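Local coordinates for protein homocysteine S-methyltransferase (Escherichia coli, PDB 5DMM) that transfers a methyl group from S-methylmethionine, or less efficiently S-adenosylmethionine, to homocysteine, yielding methionine in a zinc-dependent reaction, at residues A69-T74 / Y125-A130; E168-P171 / E175-A178. All blocks are in the same frame, centred on the assembly; numbering follows the deposited sequence.

Contact 1 of 2, residues A69-T74 / Y125-A130. With HCS (2-amino-4-mercapto-butyric acid), chain F.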
loop_
_atom_site.group_PDB
_atom_site.type_symbol
_atom_site.label_atom_id
_atom_site.label_comp_id
_atom_site.label_asym_id
_atom_site.label_seq_id
_atom_site.Cartn_x
_atom_site.Cartn_y
_atom_site.Cartn_z
ATOM N N ALA A 69 4.366 -4.862 -6.169
ATOM C CA ALA A 69 5.706 -4.904 -5.588
ATOM C C ALA A 69 6.544 -3.684 -5.968
ATOM O O ALA A 69 7.684 -3.833 -6.416
ATOM C CB ALA A 69 6.418 -6.184 -6.026
ATOM N N SER A 70 5.983 -2.483 -5.817
ATOM C CA SER A 70 6.658 -1.270 -6.281
ATOM C C SER A 70 7.048 -0.327 -5.142
ATOM O O SER A 70 7.402 0.819 -5.387
ATOM C CB SER A 70 5.771 -0.517 -7.278
ATOM O OG SER A 70 4.455 -0.364 -6.761
ATOM N N TYR A 71 6.957 -0.807 -3.907
ATOM C CA TYR A 71 7.218 0.020 -2.722
ATOM C C TYR A 71 8.560 0.756 -2.767
ATOM O O TYR A 71 8.673 1.915 -2.317
ATOM C CB TYR A 71 7.163 -0.864 -1.479
ATOM C CG TYR A 71 7.445 -0.148 -0.177
ATOM C CD1 TYR A 71 6.514 0.722 0.371
ATOM C CD2 TYR A 71 8.640 -0.359 0.508
ATOM C CE1 TYR A 71 6.761 1.369 1.564
ATOM C CE2 TYR A 71 8.897 0.283 1.702
ATOM C CZ TYR A 71 7.950 1.139 2.230
ATOM O OH TYR A 71 8.200 1.784 3.419
ATOM N N GLN A 72 9.578 0.073 -3.285
ATOM C CA GLN A 72 10.913 0.652 -3.410
ATOM C C GLN A 72 11.364 0.710 -4.871
ATOM O O GLN A 72 12.555 0.810 -5.167
ATOM C CB GLN A 72 11.911 -0.121 -2.537
ATOM C CG GLN A 72 11.940 0.451 -1.108
ATOM C CD GLN A 72 12.360 -0.539 -0.040
ATOM O OE1 GLN A 72 12.015 -1.721 -0.092
ATOM N NE2 GLN A 72 13.094 -0.051 0.953
ATOM N N ALA A 73 10.394 0.671 -5.781
ATOM C CA ALA A 73 10.679 0.793 -7.208
ATOM C C ALA A 73 10.479 2.232 -7.709
ATOM O O ALA A 73 9.381 2.631 -8.099
ATOM C CB ALA A 73 9.811 -0.172 -8.001
ATOM N N THR A 74 11.557 3.007 -7.691
ATOM C CA THR A 74 11.576 4.340 -8.292
ATOM C C THR A 74 12.821 4.459 -9.152
ATOM O O THR A 74 13.778 3.733 -8.936
ATOM C CB THR A 74 11.612 5.469 -7.245
ATOM O OG1 THR A 74 12.743 5.269 -6.382
ATOM C CG2 THR A 74 10.312 5.510 -6.418
ATOM N N TYR A 125 9.749 8.529 0.484
ATOM C CA TYR A 125 11.125 8.909 0.187
ATOM C C TYR A 125 12.086 8.246 1.181
ATOM O O TYR A 125 13.193 7.847 0.827
ATOM C CB TYR A 125 11.249 10.437 0.220
ATOM C CG TYR A 125 12.610 10.959 -0.164
ATOM C CD1 TYR A 125 13.012 11.000 -1.494
ATOM C CD2 TYR A 125 13.497 11.418 0.805
ATOM C CE1 TYR A 125 14.259 11.480 -1.848
ATOM C CE2 TYR A 125 14.746 11.902 0.458
ATOM C CZ TYR A 125 15.119 11.931 -0.867
ATOM O OH TYR A 125 16.361 12.412 -1.214
ATOM N N GLY A 126 11.634 8.091 2.420
ATOM C CA GLY A 126 12.427 7.438 3.445
ATOM C C GLY A 126 12.873 6.023 3.118
ATOM O O GLY A 126 13.946 5.593 3.548
ATOM N N ALA A 127 12.046 5.298 2.369
ATOM C CA ALA A 127 12.363 3.929 1.988
ATOM C C ALA A 127 13.502 3.916 0.971
ATOM O O ALA A 127 14.294 2.977 0.920
ATOM C CB ALA A 127 11.134 3.232 1.429
ATOM N N TYR A 128 13.574 4.962 0.153
ATOM C CA TYR A 128 14.682 5.105 -0.787
ATOM C C TYR A 128 15.991 5.414 -0.058
ATOM O O TYR A 128 17.058 4.905 -0.429
ATOM C CB TYR A 128 14.361 6.194 -1.817
ATOM C CG TYR A 128 15.579 6.843 -2.440
ATOM C CD1 TYR A 128 16.373 6.152 -3.349
ATOM C CD2 TYR A 128 15.923 8.157 -2.129
ATOM C CE1 TYR A 128 17.491 6.746 -3.921
ATOM C CE2 TYR A 128 17.036 8.757 -2.693
ATOM C CZ TYR A 128 17.808 8.049 -3.588
ATOM O OH TYR A 128 18.910 8.647 -4.150
ATOM N N LEU A 129 15.907 6.242 0.979
ATOM C CA LEU A 129 17.062 6.548 1.814
ATOM C C LEU A 129 17.585 5.285 2.497
ATOM O O LEU A 129 18.766 5.196 2.833
ATOM C CB LEU A 129 16.715 7.619 2.855
ATOM C CG LEU A 129 16.392 9.016 2.308
ATOM C CD1 LEU A 129 16.126 10.014 3.437
ATOM C CD2 LEU A 129 17.494 9.511 1.360
ATOM N N ALA A 130 16.693 4.317 2.697
ATOM C CA ALA A 130 17.061 2.975 3.156
ATOM C C ALA A 130 17.823 2.978 4.480
ATOM O O ALA A 130 18.741 2.181 4.682
ATOM C CB ALA A 130 17.879 2.257 2.078
HETATM N N HCS F . 6.007 -3.029 0.488
HETATM C CA HCS F . 4.889 -3.139 1.404
HETATM C CB HCS F . 4.991 -2.049 2.463
HETATM C CG HCS F . 6.270 -2.197 3.278
HETATM S SD HCS F . 6.194 -1.111 4.725
HETATM C C HCS F . 3.604 -2.982 0.646
HETATM O OXT HCS F . 3.660 -2.760 -0.582
HETATM O O HCS F . 2.527 -3.078 1.272
#
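The Tyr71 ring stands between homocysteine and Ala127. Over the centre of one face lies the ligand's CG, 3.8 Å above the ring plane; the amide oxygen OE1 of Gln72 lies at the ring edge, in plane. Ala127 approaches obliquely, its methyl CB 3.7 Å from Tyr71 CE2. The setting is the TIM barrel of the homocysteine-binding family, where the loops that follow strands 65-67 and 117-122 meet at the mouth; the first brings Tyr71 into the substrate pocket, and the second backs it. A type I beta turn from Ser70 to Ala73 carries both Tyr71 and Gln72. With CG of Tyr71 anti to the backbone N (chi1 179°), the ring extends alongside homocysteine: the ligand's amino N sits 3.1 Å from Tyr71 CB, while its sulfur SD comes 3.8 Å from Tyr71 OH. Tyrosine suits this place because its broad apolar face receives the ligand's methylenes while its hydroxyl hydrogen-bonds Glu134, which fixes the far end of the ring. Alanine's small methyl lets the short helix 125-129 come close to the tyrosine and also meets Gln72, CB lying 3.8 Å from CG of that residue. Glutamine adds the polar tie between the loops, for its chain is extended beyond CG and reaches the helix backbone. The bond from Gln72 NE2 to Ala127 O, 3.3 Å long, is nearly straight at the hydrogen (170°); the acceptor lies almost in the glutamine's amide plane, yet NE2 itself stands 40° out of the carbonyl plane.

Contact 2 of 2, residues E168-P171 / E175-A178. With HCS (2-amino-4-mercapto-butyric acid), chain F.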
loop_
_atom_site.group_PDB
_atom_site.type_symbol
_atom_site.label_atom_id
_atom_site.label_comp_id
_atom_site.label_asym_id
_atom_site.label_seq_id
_atom_site.Cartn_x
_atom_site.Cartn_y
_atom_site.Cartn_z
ATOM N N GLU A 168 1.703 4.614 0.941
ATOM C CA GLU A 168 1.742 3.888 2.211
ATOM C C GLU A 168 3.030 4.052 3.004
ATOM O O GLU A 168 4.069 4.440 2.459
ATOM C CB GLU A 168 1.518 2.405 1.943
ATOM C CG GLU A 168 2.601 1.794 1.035
ATOM C CD GLU A 168 2.359 0.327 0.731
ATOM O OE1 GLU A 168 1.429 -0.263 1.323
ATOM O OE2 GLU A 168 3.109 -0.237 -0.104
ATOM N N THR A 169 2.959 3.720 4.292
ATOM C CA THR A 169 4.107 3.788 5.192
ATOM C C THR A 169 4.683 5.216 5.236
ATOM O O THR A 169 5.892 5.413 5.385
ATOM C CB THR A 169 5.220 2.777 4.769
ATOM O OG1 THR A 169 4.619 1.604 4.206
ATOM C CG2 THR A 169 6.086 2.369 5.956
ATOM N N LEU A 170 3.802 6.204 5.124
ATOM C CA LEU A 170 4.202 7.612 5.014
ATOM C C LEU A 170 4.425 8.250 6.391
ATOM O O LEU A 170 3.518 8.267 7.208
ATOM C CB LEU A 170 3.132 8.399 4.254
ATOM C CG LEU A 170 2.666 7.853 2.896
ATOM C CD1 LEU A 170 1.539 8.715 2.363
ATOM C CD2 LEU A 170 3.815 7.795 1.901
ATOM N N PRO A 171 5.628 8.790 6.641
ATOM C CA PRO A 171 5.991 9.330 7.955
ATOM C C PRO A 171 6.082 10.849 8.018
ATOM O O PRO A 171 6.223 11.394 9.112
ATOM C CB PRO A 171 7.374 8.741 8.175
ATOM C CG PRO A 171 7.977 8.800 6.769
ATOM C CD PRO A 171 6.822 8.597 5.795
ATOM N N GLU A 175 5.909 15.695 2.745
ATOM C CA GLU A 175 5.849 14.769 1.611
ATOM C C GLU A 175 4.394 14.367 1.310
ATOM O O GLU A 175 3.997 14.243 0.154
ATOM C CB GLU A 175 6.713 13.534 1.881
ATOM C CG GLU A 175 6.572 12.432 0.833
ATOM C CD GLU A 175 7.434 11.220 1.134
ATOM O OE1 GLU A 175 7.730 10.959 2.324
ATOM O OE2 GLU A 175 7.823 10.529 0.170
ATOM N N ILE A 176 3.590 14.192 2.353
ATOM C CA ILE A 176 2.177 13.887 2.162
ATOM C C ILE A 176 1.488 15.007 1.373
ATOM O O ILE A 176 0.714 14.736 0.450
ATOM C CB ILE A 176 1.475 13.645 3.520
ATOM C CG1 ILE A 176 1.915 12.278 4.084
ATOM C CG2 ILE A 176 -0.035 13.706 3.351
ATOM C CD1 ILE A 176 1.590 12.077 5.559
ATOM N N GLU A 177 1.782 16.262 1.717
ATOM C CA GLU A 177 1.248 17.411 0.978
ATOM C C GLU A 177 1.669 17.394 -0.489
ATOM O O GLU A 177 0.847 17.568 -1.388
ATOM C CB GLU A 177 1.717 18.726 1.607
ATOM C CG GLU A 177 1.437 18.866 3.083
ATOM C CD GLU A 177 2.146 20.061 3.696
ATOM O OE1 GLU A 177 2.563 20.972 2.941
ATOM O OE2 GLU A 177 2.290 20.088 4.937
ATOM N N ALA A 178 2.963 17.202 -0.710
ATOM C CA ALA A 178 3.534 17.141 -2.059
ATOM C C ALA A 178 2.866 16.057 -2.893
ATOM O O ALA A 178 2.522 16.263 -4.067
ATOM C CB ALA A 178 5.037 16.898 -1.989
HETATM N N HCS F . 6.007 -3.029 0.488
HETATM C CA HCS F . 4.889 -3.139 1.404
HETATM C CB HCS F . 4.991 -2.049 2.463
HETATM C CG HCS F . 6.270 -2.197 3.278
HETATM S SD HCS F . 6.194 -1.111 4.725
HETATM C C HCS F . 3.604 -2.982 0.646
HETATM O OXT HCS F . 3.660 -2.760 -0.582
HETATM O O HCS F . 2.527 -3.078 1.272
#
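Leu170 and Ile176 meet as two branched side chains set at a slant to one another, with Leu170 CD1 4.0 Å from Ile176 CG1. They join a strand to its following helix in a beta-alpha-beta unit of the TIM barrel, strand 164-170 leading through a short loop into helix 173-183. Ile176 holds CG1 anti to its carbonyl carbon (chi1 -73°), which brings that branch back to the leucine; CB of Leu170 also lies 4.1 Å from Ile176 CG1. Branched aliphatic residues suit this buried seam, where Phe193 packs on the leucine and Phe195 on the isoleucine. Beside them Glu175 extends until its OE1 comes near CD of Pro171. Its buried carboxylate is well supplied: OE1 is hydrogen-bonded to Tyr139 OH, and OE2 to His150 NE2. At the pocket end the chain turns a corner at Thr169, whose backbone has positive phi, and Glu168 and Thr169 address homocysteine. The carboxyl group of Glu168 lies against that of the ligand, OE1 3.0 Å from O and OE2 2.6 Å from OXT. Tyr253 OH grips OE1 and Ser121 OG grips OE2, so the glutamate's rotation is fixed from both oxygens. With an alanine in place of Glu168, those two hydroxyls would probably lose their common partner and a gap would open beside the ligand's carboxyl end. Thr169 serves the other end of the substrate, placing OG1 3.2 Å and CG2 3.7 Å from the homocysteine sulfur SD.

Contact 1 closes before contact 2 opens along the chain, and their centres lie 12 Å apart within one TIM barrel. Contact 1 joins the loops after strands 65-67 and 117-122, while contact 2 ties the end of the next strand, 164-170, to helix 173-183. The three strands are consecutive in the parallel sheet, and Tyr71 of contact 1 and Glu168 and Thr169 of contact 2 bring both contacts to the same homocysteine. They touch directly: Tyr71 OH packs 3.4 Å from Thr169 CG2, and the backbone N of Tyr125 probably donates a hydrogen bond to Glu175 OE2. The Tyr71 side chain lies about 6 Å from the zinc held by Cys229 and Cys295.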